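Local coordinates for quinoline 2-oxidoreductase large subunit (Pseudomonas putida, PDB 1T3Q), which carries the molybdenum and molybdopterin cytosine dinucleotide cofactor of quinoline 2-oxidoreductase, a molybdenum hydroxylase of the xanthine dehydrogenase family, at residues T658-V663 and P750-A755; M673-Q678 and I724-T729; G677-G682 and K739-S744; Q685-T690 and L717-I722. All blocks are in the same frame, centred on the assembly; numbering follows the deposited sequence.

Interaction 1. Residues T658-V663 and P750-A755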
# COMPACT_ATOMS: atom_id res chain seq x y z
N THR B 658 32.37 -34.94 5.22
CA THR B 658 31.74 -35.77 6.23
C THR B 658 31.53 -35.11 7.58
O THR B 658 30.62 -35.49 8.32
CB THR B 658 32.54 -37.06 6.46
OG1 THR B 658 33.83 -36.73 6.98
CG2 THR B 658 32.70 -37.82 5.16
N ASP B 659 32.37 -34.14 7.92
CA ASP B 659 32.27 -33.46 9.20
C ASP B 659 32.61 -31.98 9.07
O ASP B 659 33.39 -31.58 8.22
CB ASP B 659 33.24 -34.08 10.21
CG ASP B 659 33.00 -35.56 10.41
OD1 ASP B 659 32.22 -35.92 11.32
OD2 ASP B 659 33.60 -36.36 9.67
N PHE B 660 32.02 -31.18 9.95
CA PHE B 660 32.31 -29.75 9.97
C PHE B 660 32.18 -29.28 11.41
O PHE B 660 31.19 -29.56 12.09
CB PHE B 660 31.36 -28.98 9.05
CG PHE B 660 32.07 -28.02 8.14
CD1 PHE B 660 32.69 -26.89 8.65
CD2 PHE B 660 32.15 -28.28 6.77
CE1 PHE B 660 33.41 -26.03 7.81
CE2 PHE B 660 32.86 -27.43 5.93
CZ PHE B 660 33.49 -26.30 6.44
N PHE B 661 33.22 -28.59 11.86
CA PHE B 661 33.28 -28.07 13.21
C PHE B 661 33.46 -26.56 13.13
O PHE B 661 34.24 -26.07 12.32
CB PHE B 661 34.47 -28.68 13.94
CG PHE B 661 34.51 -30.19 13.89
CD1 PHE B 661 33.79 -30.95 14.81
CD2 PHE B 661 35.26 -30.84 12.92
CE1 PHE B 661 33.83 -32.35 14.76
CE2 PHE B 661 35.30 -32.24 12.86
CZ PHE B 661 34.59 -32.99 13.78
N ALA B 662 32.73 -25.83 13.96
CA ALA B 662 32.82 -24.38 13.96
C ALA B 662 32.92 -23.79 15.36
O ALA B 662 32.22 -24.22 16.28
CB ALA B 662 31.61 -23.77 13.24
N VAL B 663 33.80 -22.82 15.52
CA VAL B 663 33.96 -22.11 16.78
C VAL B 663 33.75 -20.64 16.41
O VAL B 663 34.47 -20.10 15.57
CB VAL B 663 35.37 -22.27 17.38
CG1 VAL B 663 35.54 -21.34 18.57
CG2 VAL B 663 35.59 -23.71 17.80
N PRO B 750 35.42 -21.88 3.64
CA PRO B 750 35.97 -22.36 2.36
C PRO B 750 37.42 -22.80 2.53
O PRO B 750 37.87 -23.77 1.91
CB PRO B 750 35.83 -21.15 1.44
CG PRO B 750 34.63 -20.42 2.01
CD PRO B 750 34.89 -20.51 3.50
N ALA B 751 38.16 -22.07 3.36
CA ALA B 751 39.56 -22.39 3.60
C ALA B 751 39.69 -23.76 4.25
O ALA B 751 40.58 -24.53 3.92
CB ALA B 751 40.20 -21.31 4.49
N ALA B 752 38.78 -24.07 5.18
CA ALA B 752 38.80 -25.36 5.86
C ALA B 752 38.64 -26.51 4.88
O ALA B 752 39.31 -27.54 5.00
CB ALA B 752 37.69 -25.41 6.92
N VAL B 753 37.74 -26.36 3.90
CA VAL B 753 37.51 -27.41 2.92
C VAL B 753 38.71 -27.58 1.98
O VAL B 753 39.15 -28.71 1.73
CB VAL B 753 36.25 -27.14 2.06
CG1 VAL B 753 36.06 -28.28 1.06
CG2 VAL B 753 35.02 -27.01 2.95
N VAL B 754 39.23 -26.47 1.46
CA VAL B 754 40.39 -26.56 0.58
C VAL B 754 41.55 -27.18 1.34
O VAL B 754 42.26 -28.05 0.82
CB VAL B 754 40.81 -25.16 0.06
CG1 VAL B 754 42.12 -25.27 -0.72
CG2 VAL B 754 39.72 -24.60 -0.84
N ALA B 755 41.75 -26.74 2.59
CA ALA B 755 42.83 -27.30 3.40
C ALA B 755 42.60 -28.79 3.60
O ALA B 755 43.54 -29.58 3.59
CB ALA B 755 42.89 -26.59 4.76
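Phe660 reaches out from its strand and meets Val753 and Ala752 of the helix with the far end of its ring, a compact example of an aromatic side chain bridging a sheet and a helix. The backbones themselves stay well apart, the CA atoms of Phe660 and Ala752 lying 8.8 Å from each other. From the root, CB, CG, CD1 and CD2 are too far from the helix to touch it, and chi1 of -131°, well off a staggered position, swings the ring out from the strand. Contact begins at CE2, which lies 3.7 Å from CG2 of Val753. CZ is shared, at 3.9 Å from that same CG2 of Val753 and 4.3 Å from CB of Ala752, and CE1 lies 4.4 Å from that CB. The Val753 methyl arrives at the ring edge, near its plane, and the two side chains cross at about a right angle. CG2 can do this because it stands anti to the carbonyl carbon of Val753, while the other branch, CG1, turns to Thr690 on helix 672-692. Phe660 also touches Ala644 of strand 636-649, and its backbone pairs with Arg723. At the N-terminal end of the segment, Thr658 and Asp659 form a classic beta bulge opposite Ile645. There OG1 of Thr658 donates to OD2 of Asp659 (2.7 Å), and Arg445 serves both side chains. Between strand and helix, by contrast, only carbon meets carbon: the cohesion is dispersive and hydrophobic, set by shape rather than by bond direction, and the small partners Ala752 and Val753 let the ring end approach.

Interaction 2. Residues M673-Q678 and I724-T729. With MCN (pterin cytosine dinucleotide), chain N.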
# COMPACT_ATOMS: atom_id res chain seq x y z
N MET B 673 20.20 -19.10 18.46
CA MET B 673 19.56 -19.90 17.43
C MET B 673 19.80 -19.29 16.04
O MET B 673 20.20 -19.97 15.10
CB MET B 673 18.06 -19.98 17.69
CG MET B 673 17.29 -20.80 16.66
SD MET B 673 15.51 -20.79 16.98
CE MET B 673 15.10 -19.12 16.37
N ILE B 674 19.54 -17.99 15.93
CA ILE B 674 19.72 -17.29 14.66
C ILE B 674 21.19 -17.27 14.24
O ILE B 674 21.50 -17.46 13.07
CB ILE B 674 19.14 -15.86 14.75
CG1 ILE B 674 17.61 -15.95 14.68
CG2 ILE B 674 19.67 -14.98 13.61
CD1 ILE B 674 16.89 -14.65 14.97
N VAL B 675 22.09 -17.07 15.20
CA VAL B 675 23.51 -17.06 14.90
C VAL B 675 23.95 -18.41 14.34
O VAL B 675 24.73 -18.47 13.38
CB VAL B 675 24.36 -16.74 16.16
CG1 VAL B 675 25.84 -16.95 15.88
CG2 VAL B 675 24.11 -15.30 16.60
N GLU B 676 23.47 -19.51 14.92
CA GLU B 676 23.87 -20.81 14.41
C GLU B 676 23.29 -21.04 13.03
O GLU B 676 23.91 -21.70 12.20
CB GLU B 676 23.45 -21.94 15.37
CG GLU B 676 24.26 -21.93 16.67
CD GLU B 676 24.26 -23.26 17.40
OE1 GLU B 676 23.57 -24.20 16.94
OE2 GLU B 676 24.96 -23.38 18.43
N GLY B 677 22.12 -20.48 12.77
CA GLY B 677 21.52 -20.61 11.45
C GLY B 677 22.43 -19.93 10.43
O GLY B 677 22.65 -20.44 9.34
N GLN B 678 22.98 -18.78 10.82
CA GLN B 678 23.88 -18.01 9.95
C GLN B 678 25.16 -18.79 9.69
O GLN B 678 25.71 -18.76 8.58
CB GLN B 678 24.21 -16.67 10.60
CG GLN B 678 23.04 -15.70 10.65
CD GLN B 678 22.64 -15.23 9.26
OE1 GLN B 678 23.41 -14.55 8.59
NE2 GLN B 678 21.45 -15.61 8.83
N ILE B 724 28.77 -26.89 16.40
CA ILE B 724 29.14 -25.52 16.70
C ILE B 724 29.37 -25.25 18.18
O ILE B 724 28.61 -25.70 19.02
CB ILE B 724 28.04 -24.54 16.26
CG1 ILE B 724 27.75 -24.72 14.77
CG2 ILE B 724 28.46 -23.10 16.58
CD1 ILE B 724 26.54 -23.91 14.30
N ARG B 725 30.42 -24.49 18.48
CA ARG B 725 30.70 -24.09 19.85
C ARG B 725 30.89 -22.58 19.83
O ARG B 725 31.32 -22.00 18.82
CB ARG B 725 31.94 -24.83 20.38
CG ARG B 725 31.65 -26.30 20.71
CD ARG B 725 30.57 -26.39 21.78
NE ARG B 725 30.07 -27.75 22.02
N HIS B 726 30.55 -21.92 20.94
CA HIS B 726 30.63 -20.47 21.03
C HIS B 726 31.54 -19.93 22.14
O HIS B 726 31.69 -20.55 23.20
CB HIS B 726 29.24 -19.89 21.27
CG HIS B 726 28.20 -20.35 20.28
ND1 HIS B 726 28.00 -19.72 19.07
CD2 HIS B 726 27.31 -21.36 20.34
CE1 HIS B 726 27.03 -20.34 18.42
NE2 HIS B 726 26.59 -21.34 19.17
N LEU B 727 32.13 -18.78 21.87
CA LEU B 727 32.98 -18.06 22.82
C LEU B 727 32.46 -16.63 22.71
O LEU B 727 32.01 -16.22 21.64
CB LEU B 727 34.45 -18.12 22.42
CG LEU B 727 35.14 -19.48 22.47
CD1 LEU B 727 36.58 -19.34 21.99
CD2 LEU B 727 35.10 -20.03 23.89
N GLU B 728 32.49 -15.88 23.81
CA GLU B 728 32.01 -14.50 23.77
C GLU B 728 32.99 -13.50 24.37
O GLU B 728 33.31 -13.55 25.56
CB GLU B 728 30.66 -14.37 24.48
CG GLU B 728 29.51 -15.12 23.79
CD GLU B 728 28.16 -14.86 24.42
OE1 GLU B 728 28.05 -14.99 25.66
OE2 GLU B 728 27.20 -14.54 23.69
N THR B 729 33.47 -12.60 23.52
CA THR B 729 34.37 -11.54 23.94
C THR B 729 33.63 -10.27 23.54
O THR B 729 33.71 -9.83 22.39
CB THR B 729 35.72 -11.62 23.22
OG1 THR B 729 36.28 -12.93 23.39
CG2 THR B 729 36.70 -10.59 23.80
N1 MCN N . 23.26 -11.90 15.18
C2 MCN N . 22.99 -12.12 16.57
N3 MCN N . 24.04 -11.76 17.40
C4 MCN N . 25.27 -11.24 17.00
C5 MCN N . 25.50 -11.05 15.56
C6 MCN N . 24.50 -11.38 14.67
O2 MCN N . 21.93 -12.60 16.93
N4 MCN N . 26.20 -10.93 17.88
C1' MCN N . 22.07 -12.26 14.21
C2D MCN N . 21.24 -10.96 13.80
O2' MCN N . 19.82 -11.31 13.63
C3' MCN N . 21.93 -10.49 12.54
C4D MCN N . 22.33 -11.75 11.82
O4D MCN N . 22.50 -12.78 12.92
O3' MCN N . 21.00 -9.68 11.74
C5' MCN N . 23.52 -11.62 10.84
O5' MCN N . 24.55 -11.01 11.57
PA MCN N . 25.29 -9.68 11.15
O1A MCN N . 24.84 -8.63 12.12
O2A MCN N . 26.75 -10.08 11.03
O3A MCN N . 24.99 -9.19 9.63
PB MCN N . 23.71 -8.49 8.98
O1B MCN N . 24.15 -7.15 8.47
O2B MCN N . 22.54 -8.51 9.92
O3B MCN N . 23.33 -9.45 7.76
C10 MCN N . 24.00 -9.36 6.53
C9' MCN N . 24.91 -10.55 6.47
C8' MCN N . 25.58 -10.47 5.08
S8' MCN N . 26.60 -9.02 4.80
C7' MCN N . 25.48 -11.38 4.11
S7' MCN N . 26.25 -11.26 2.50
C6' MCN N . 24.57 -12.62 4.36
C7 MCN N . 24.47 -12.92 5.83
O9' MCN N . 24.05 -11.78 6.56
N5' MCN N . 23.28 -12.34 3.60
C4A MCN N . 22.26 -13.24 4.10
N8' MCN N . 23.46 -14.01 6.08
C4B MCN N . 22.32 -14.08 5.22
N1' MCN N . 21.30 -14.94 5.68
C2' MCN N . 20.17 -14.93 4.92
N2' MCN N . 19.17 -15.75 5.31
N3' MCN N . 20.00 -14.12 3.82
C4' MCN N . 21.00 -13.21 3.31
O4' MCN N . 20.77 -12.53 2.33
O HOH W 1 25.92 -25.44 19.76
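The imidazole of His726 and the carboxylate of Glu676 lie nearly coplanar, their planes 20° apart, and meet edge on. NE2 of His726 donates to OE2 of Glu676 at 2.7 Å with an N-H...O angle of 164°, using the anti lone pair of the carboxylate, and CG of Glu676 lies at the same ring edge, in plane. Val675 CG1 approaches the ring obliquely, 4.4 Å from CE1 of His726. The chain of Glu676 is extended beyond CG, which carries the carboxylate across to the strand; on the way its CB rests on CD1 of Ile724. A water adds a second donor to OE2 of Glu676 and also donates to the carbonyl of Ile724, while OE1 forms a salt bridge with Arg680. With an alanine here in place of Glu676, His726 NE2 would probably lose its acceptor and Arg680 this charged partner, and the imidazole would be freer to turn. Other sides of the helix face the cofactor: CG2 of Val675 comes within 3.4 Å of the cytosine C2, and NE2 of Gln678 donates to the pterin N1' (3.2 Å), with its OE1 2.6 Å from N8'. Helix 672-692 thus runs between the pterin dinucleotide and strand 722-726, the two short axes 10.3 Å apart at 129°. The strand is an edge strand of the four-stranded sheet within this chain, pairing with strand 655-665, and Arg725 and Leu727 turn to helix 426-437.

Interaction 3. Residues G677-G682 and K739-S744. With MCN (pterin cytosine dinucleotide), chain N; SMO (dioxosulfidomolybdenum(VI) ion), chain O.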
# COMPACT_ATOMS: atom_id res chain seq x y z
N GLY B 677 22.12 -20.48 12.77
CA GLY B 677 21.52 -20.61 11.45
C GLY B 677 22.43 -19.93 10.43
O GLY B 677 22.65 -20.44 9.34
N GLN B 678 22.98 -18.78 10.82
CA GLN B 678 23.88 -18.01 9.95
C GLN B 678 25.16 -18.79 9.69
O GLN B 678 25.71 -18.76 8.58
CB GLN B 678 24.21 -16.67 10.60
CG GLN B 678 23.04 -15.70 10.65
CD GLN B 678 22.64 -15.23 9.26
OE1 GLN B 678 23.41 -14.55 8.59
NE2 GLN B 678 21.45 -15.61 8.83
N ILE B 679 25.65 -19.48 10.72
CA ILE B 679 26.87 -20.27 10.59
C ILE B 679 26.65 -21.46 9.66
O ILE B 679 27.48 -21.73 8.78
CB ILE B 679 27.34 -20.79 11.97
CG1 ILE B 679 27.88 -19.63 12.81
CG2 ILE B 679 28.42 -21.85 11.79
CD1 ILE B 679 28.15 -20.00 14.27
N ARG B 680 25.55 -22.19 9.84
CA ARG B 680 25.29 -23.34 8.99
C ARG B 680 25.03 -22.91 7.54
O ARG B 680 25.50 -23.56 6.61
CB ARG B 680 24.10 -24.15 9.53
CG ARG B 680 24.40 -24.81 10.87
CD ARG B 680 23.42 -25.93 11.21
NE ARG B 680 23.88 -26.71 12.36
CZ ARG B 680 23.72 -26.34 13.63
NH1 ARG B 680 24.19 -27.12 14.60
NH2 ARG B 680 23.08 -25.22 13.93
N GLY B 681 24.31 -21.81 7.36
CA GLY B 681 24.04 -21.33 6.02
C GLY B 681 25.33 -20.95 5.30
O GLY B 681 25.51 -21.27 4.13
N GLY B 682 26.21 -20.27 6.02
CA GLY B 682 27.49 -19.86 5.44
C GLY B 682 28.35 -21.06 5.11
O GLY B 682 29.03 -21.08 4.08
N LYS B 739 28.84 -8.10 18.47
CA LYS B 739 29.74 -8.04 17.31
C LYS B 739 29.00 -8.75 16.16
O LYS B 739 28.05 -9.49 16.40
CB LYS B 739 31.05 -8.77 17.58
CG LYS B 739 31.94 -8.10 18.62
CD LYS B 739 33.29 -8.79 18.68
CE LYS B 739 34.20 -8.13 19.70
NZ LYS B 739 35.53 -8.79 19.73
N GLY B 740 29.45 -8.54 14.92
CA GLY B 740 28.80 -9.18 13.79
C GLY B 740 29.36 -10.56 13.46
O GLY B 740 30.35 -10.99 14.05
N MET B 741 28.73 -11.27 12.52
CA MET B 741 29.20 -12.60 12.13
C MET B 741 28.55 -13.16 10.86
O MET B 741 28.91 -14.23 10.39
CB MET B 741 29.01 -13.60 13.29
CG MET B 741 27.58 -13.77 13.82
SD MET B 741 26.42 -14.60 12.70
CE MET B 741 27.26 -16.13 12.40
N GLY B 742 27.61 -12.41 10.30
CA GLY B 742 26.92 -12.87 9.09
C GLY B 742 27.79 -13.52 8.03
O GLY B 742 27.42 -14.56 7.47
N GLU B 743 28.94 -12.93 7.74
CA GLU B 743 29.83 -13.46 6.71
C GLU B 743 30.88 -14.46 7.18
O GLU B 743 31.52 -15.10 6.36
CB GLU B 743 30.58 -12.32 6.03
CG GLU B 743 29.71 -11.31 5.32
CD GLU B 743 30.50 -10.09 4.93
OE1 GLU B 743 30.75 -9.25 5.82
OE2 GLU B 743 30.89 -9.98 3.75
N SER B 744 31.04 -14.58 8.50
CA SER B 744 32.06 -15.45 9.08
C SER B 744 32.36 -16.78 8.40
O SER B 744 33.50 -17.05 8.04
CB SER B 744 31.76 -15.69 10.57
OG SER B 744 30.57 -16.43 10.75
N1 MCN N . 23.26 -11.90 15.18
C2 MCN N . 22.99 -12.12 16.57
N3 MCN N . 24.04 -11.76 17.40
C4 MCN N . 25.27 -11.24 17.00
C5 MCN N . 25.50 -11.05 15.56
C6 MCN N . 24.50 -11.38 14.67
O2 MCN N . 21.93 -12.60 16.93
N4 MCN N . 26.20 -10.93 17.88
C1' MCN N . 22.07 -12.26 14.21
C2D MCN N . 21.24 -10.96 13.80
O2' MCN N . 19.82 -11.31 13.63
C3' MCN N . 21.93 -10.49 12.54
C4D MCN N . 22.33 -11.75 11.82
O4D MCN N . 22.50 -12.78 12.92
O3' MCN N . 21.00 -9.68 11.74
C5' MCN N . 23.52 -11.62 10.84
O5' MCN N . 24.55 -11.01 11.57
PA MCN N . 25.29 -9.68 11.15
O1A MCN N . 24.84 -8.63 12.12
O2A MCN N . 26.75 -10.08 11.03
O3A MCN N . 24.99 -9.19 9.63
PB MCN N . 23.71 -8.49 8.98
O1B MCN N . 24.15 -7.15 8.47
O2B MCN N . 22.54 -8.51 9.92
O3B MCN N . 23.33 -9.45 7.76
C10 MCN N . 24.00 -9.36 6.53
C9' MCN N . 24.91 -10.55 6.47
C8' MCN N . 25.58 -10.47 5.08
S8' MCN N . 26.60 -9.02 4.80
C7' MCN N . 25.48 -11.38 4.11
S7' MCN N . 26.25 -11.26 2.50
C6' MCN N . 24.57 -12.62 4.36
C7 MCN N . 24.47 -12.92 5.83
O9' MCN N . 24.05 -11.78 6.56
N5' MCN N . 23.28 -12.34 3.60
C4A MCN N . 22.26 -13.24 4.10
N8' MCN N . 23.46 -14.01 6.08
C4B MCN N . 22.32 -14.08 5.22
N1' MCN N . 21.30 -14.94 5.68
C2' MCN N . 20.17 -14.93 4.92
N2' MCN N . 19.17 -15.75 5.31
N3' MCN N . 20.00 -14.12 3.82
C4' MCN N . 21.00 -13.21 3.31
O4' MCN N . 20.77 -12.53 2.33
S SMO O . 28.40 -9.59 0.76
MO SMO O . 27.24 -9.02 2.47
OM2 SMO O . 28.67 -8.06 2.68
OM1 SMO O . 26.03 -8.10 1.74
O HOH W 2 28.34 -17.14 8.41
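CE of Met741 fits against the helix between two neighbouring side chains, 3.6 Å from CB of Gln678 and equally far from CG1 of Ile679. Met741 gets there by folding back on itself: CG sits between its own backbone N and carbonyl carbon (chi1 58°), and further bends at chi2 and chi3 curl the thioether toward the helix. Its CG, on the way, lies 3.8 Å from C5 of the cytosine, so one side chain touches both nucleobase and helix. Gln678 crosses it obliquely, with SD of Met741 also close to CB. The glutamine in turn bends at chi2 (-68°), which sends its amide to the pterin and brings OE1 within 3.9 Å of CA of Gly742. A leucine at Gln678 would probably leave the pterin N1' without this donor and put an apolar branch beside the pterin nitrogens. Residues Met741 to Ser744 form a type I turn that leads into helix 744-761. Ser744 closes it twice, its N and its OG (2.8 Å) both donating to the carbonyl O of Met741; the hydroxyl lies in the carbonyl plane, on a lone pair. The same turn grips the cofactor phosphate: N of Met741 and N of Gly742 both donate to O2A, the latter at 2.6 Å. A side chain at Gly742 would run into C9' of the cofactor. A water donates to the carbonyls of both Gln678 and Gly742. Just beyond, Glu743 enters the molybdenum pocket, its OE2 3.1 Å from the oxygen OM2 on a metal held by the sulfurs S7' and S8', and Gly372 N donates to that same OE2.

Interaction 4. Residues Q685-T690 and L717-I722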
# COMPACT_ATOMS: atom_id res chain seq x y z
N GLN B 685 27.25 -22.65 1.80
CA GLN B 685 27.71 -21.88 0.65
C GLN B 685 29.20 -22.08 0.43
O GLN B 685 29.67 -22.09 -0.71
CB GLN B 685 27.38 -20.39 0.83
CG GLN B 685 25.90 -20.08 0.64
CD GLN B 685 25.55 -18.63 0.93
OE1 GLN B 685 26.01 -18.07 1.92
NE2 GLN B 685 24.72 -18.03 0.09
N ALA B 686 29.94 -22.27 1.53
CA ALA B 686 31.39 -22.50 1.47
C ALA B 686 31.69 -23.83 0.78
O ALA B 686 32.63 -23.93 -0.00
CB ALA B 686 31.97 -22.50 2.89
N ILE B 687 30.90 -24.84 1.10
CA ILE B 687 31.07 -26.15 0.48
C ILE B 687 30.74 -26.01 -1.00
O ILE B 687 31.36 -26.63 -1.86
CB ILE B 687 30.14 -27.18 1.15
CG1 ILE B 687 30.68 -27.51 2.54
CG2 ILE B 687 30.03 -28.43 0.28
CD1 ILE B 687 29.69 -28.26 3.43
N GLY B 688 29.75 -25.17 -1.29
CA GLY B 688 29.37 -24.94 -2.68
C GLY B 688 30.53 -24.33 -3.44
O GLY B 688 30.98 -24.86 -4.45
N GLN B 689 31.06 -23.22 -2.93
CA GLN B 689 32.18 -22.55 -3.60
C GLN B 689 33.41 -23.44 -3.78
O GLN B 689 34.04 -23.44 -4.84
CB GLN B 689 32.62 -21.30 -2.84
CG GLN B 689 33.76 -20.54 -3.55
CD GLN B 689 34.45 -19.50 -2.69
OE1 GLN B 689 35.26 -18.71 -3.19
NE2 GLN B 689 34.16 -19.52 -1.39
N THR B 690 33.74 -24.22 -2.75
CA THR B 690 34.93 -25.05 -2.83
C THR B 690 34.84 -26.38 -3.56
O THR B 690 35.86 -26.88 -4.03
CB THR B 690 35.49 -25.33 -1.41
OG1 THR B 690 34.49 -25.96 -0.60
CG2 THR B 690 35.93 -24.02 -0.75
N LEU B 717 22.32 -33.40 0.40
CA LEU B 717 23.30 -34.49 0.32
C LEU B 717 24.75 -34.01 0.27
O LEU B 717 25.67 -34.83 0.27
CB LEU B 717 23.00 -35.36 -0.91
CG LEU B 717 21.60 -36.00 -0.92
CD1 LEU B 717 21.36 -36.70 -2.25
CD2 LEU B 717 21.48 -36.97 0.23
N ASP B 718 24.94 -32.70 0.23
CA ASP B 718 26.27 -32.12 0.17
C ASP B 718 26.74 -31.55 1.50
O ASP B 718 27.94 -31.46 1.75
CB ASP B 718 26.31 -31.00 -0.86
CG ASP B 718 26.07 -31.49 -2.27
OD1 ASP B 718 26.87 -32.32 -2.75
OD2 ASP B 718 25.08 -31.06 -2.89
N VAL B 719 25.80 -31.17 2.35
CA VAL B 719 26.13 -30.58 3.64
C VAL B 719 25.89 -31.56 4.78
O VAL B 719 24.78 -32.08 4.94
CB VAL B 719 25.30 -29.30 3.89
CG1 VAL B 719 25.89 -28.51 5.05
CG2 VAL B 719 25.27 -28.45 2.62
N PRO B 720 26.92 -31.82 5.59
CA PRO B 720 26.80 -32.75 6.72
C PRO B 720 26.18 -32.04 7.91
O PRO B 720 25.90 -30.84 7.85
CB PRO B 720 28.25 -33.12 7.00
CG PRO B 720 28.94 -31.79 6.79
CD PRO B 720 28.30 -31.28 5.51
N ASP B 721 25.95 -32.77 9.00
CA ASP B 721 25.45 -32.13 10.20
C ASP B 721 26.68 -31.36 10.68
O ASP B 721 27.81 -31.80 10.47
CB ASP B 721 24.99 -33.16 11.23
CG ASP B 721 23.72 -33.86 10.81
OD1 ASP B 721 22.75 -33.16 10.44
OD2 ASP B 721 23.67 -35.11 10.85
N ILE B 722 26.46 -30.21 11.30
CA ILE B 722 27.54 -29.35 11.75
C ILE B 722 27.57 -29.15 13.26
O ILE B 722 26.53 -28.93 13.88
CB ILE B 722 27.38 -27.96 11.06
CG1 ILE B 722 27.48 -28.14 9.54
CG2 ILE B 722 28.41 -26.97 11.58
CD1 ILE B 722 26.80 -27.04 8.74
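Ile687 carries this contact alone on the helix side, meeting three consecutive residues of the loop. Its CD1 ends on CD of the Pro720 ring, at 3.9 Å, and lies 4.1 Å from CG1 of Val719. The other branch, CG2, rests 4.0 Å from the backbone O of Asp718, so both methyls of the isoleucine are occupied. CG1 stands anti to the carbonyl carbon (chi1 -73°) and the chain runs on extended, which pushes CD1 out to the proline ring. Val719 offers the branch that is anti to its own backbone N. One step outward, the helix contains a wider pi-type turn at 688-690. Beside it, the O of Ala686 accepts from both OG1 of Thr690 (2.8 Å) and N of Thr690 (3.0 Å), which reach it from opposite faces of the carbonyl plane. The loop is held by polar ends that point elsewhere: Asp718 OD2 accepts from Thr715 N and forms a salt bridge with Arg186 of the medium subunit, while Asp721 pairs with Arg130 and Arg134 of the small subunit. This returning loop therefore lies at a meeting place of the three subunits. Within the large subunit, Ile687 and Pro720 both pack on Val657 of strand 655-665, and Ile687 also touches Phe660. Ala686 and Thr690 face helix 744-761, so helix 672-692 is lodged between that helix, the strand and the loop entering strand 722-726.

In the fold
Of the elements involved, strand 655-665 comes first along the chain, then helix 672-692, the long loop, strand 722-726, and helix 744-761. Interaction 1 joins the first element to the last and so encloses the other three. Interactions 2 and 3 leave from overlapping turns of the helix, sharing Gly677 and Gln678, and close at 724-729 and then at 739-744; both touch the pterin dinucleotide. Interaction 4, the shortest closure, lies within both. Ala662 O to Arg725 N links interactions 1 and 2 through neighbouring strands, and Arg680 to Ile722 O links 3 and 4. Interactions 2, 3 and 4 fasten helix 672-692 to sheet, cofactor loop and subunit-junction loop; interaction 1 ties that sheet to helix 744-761.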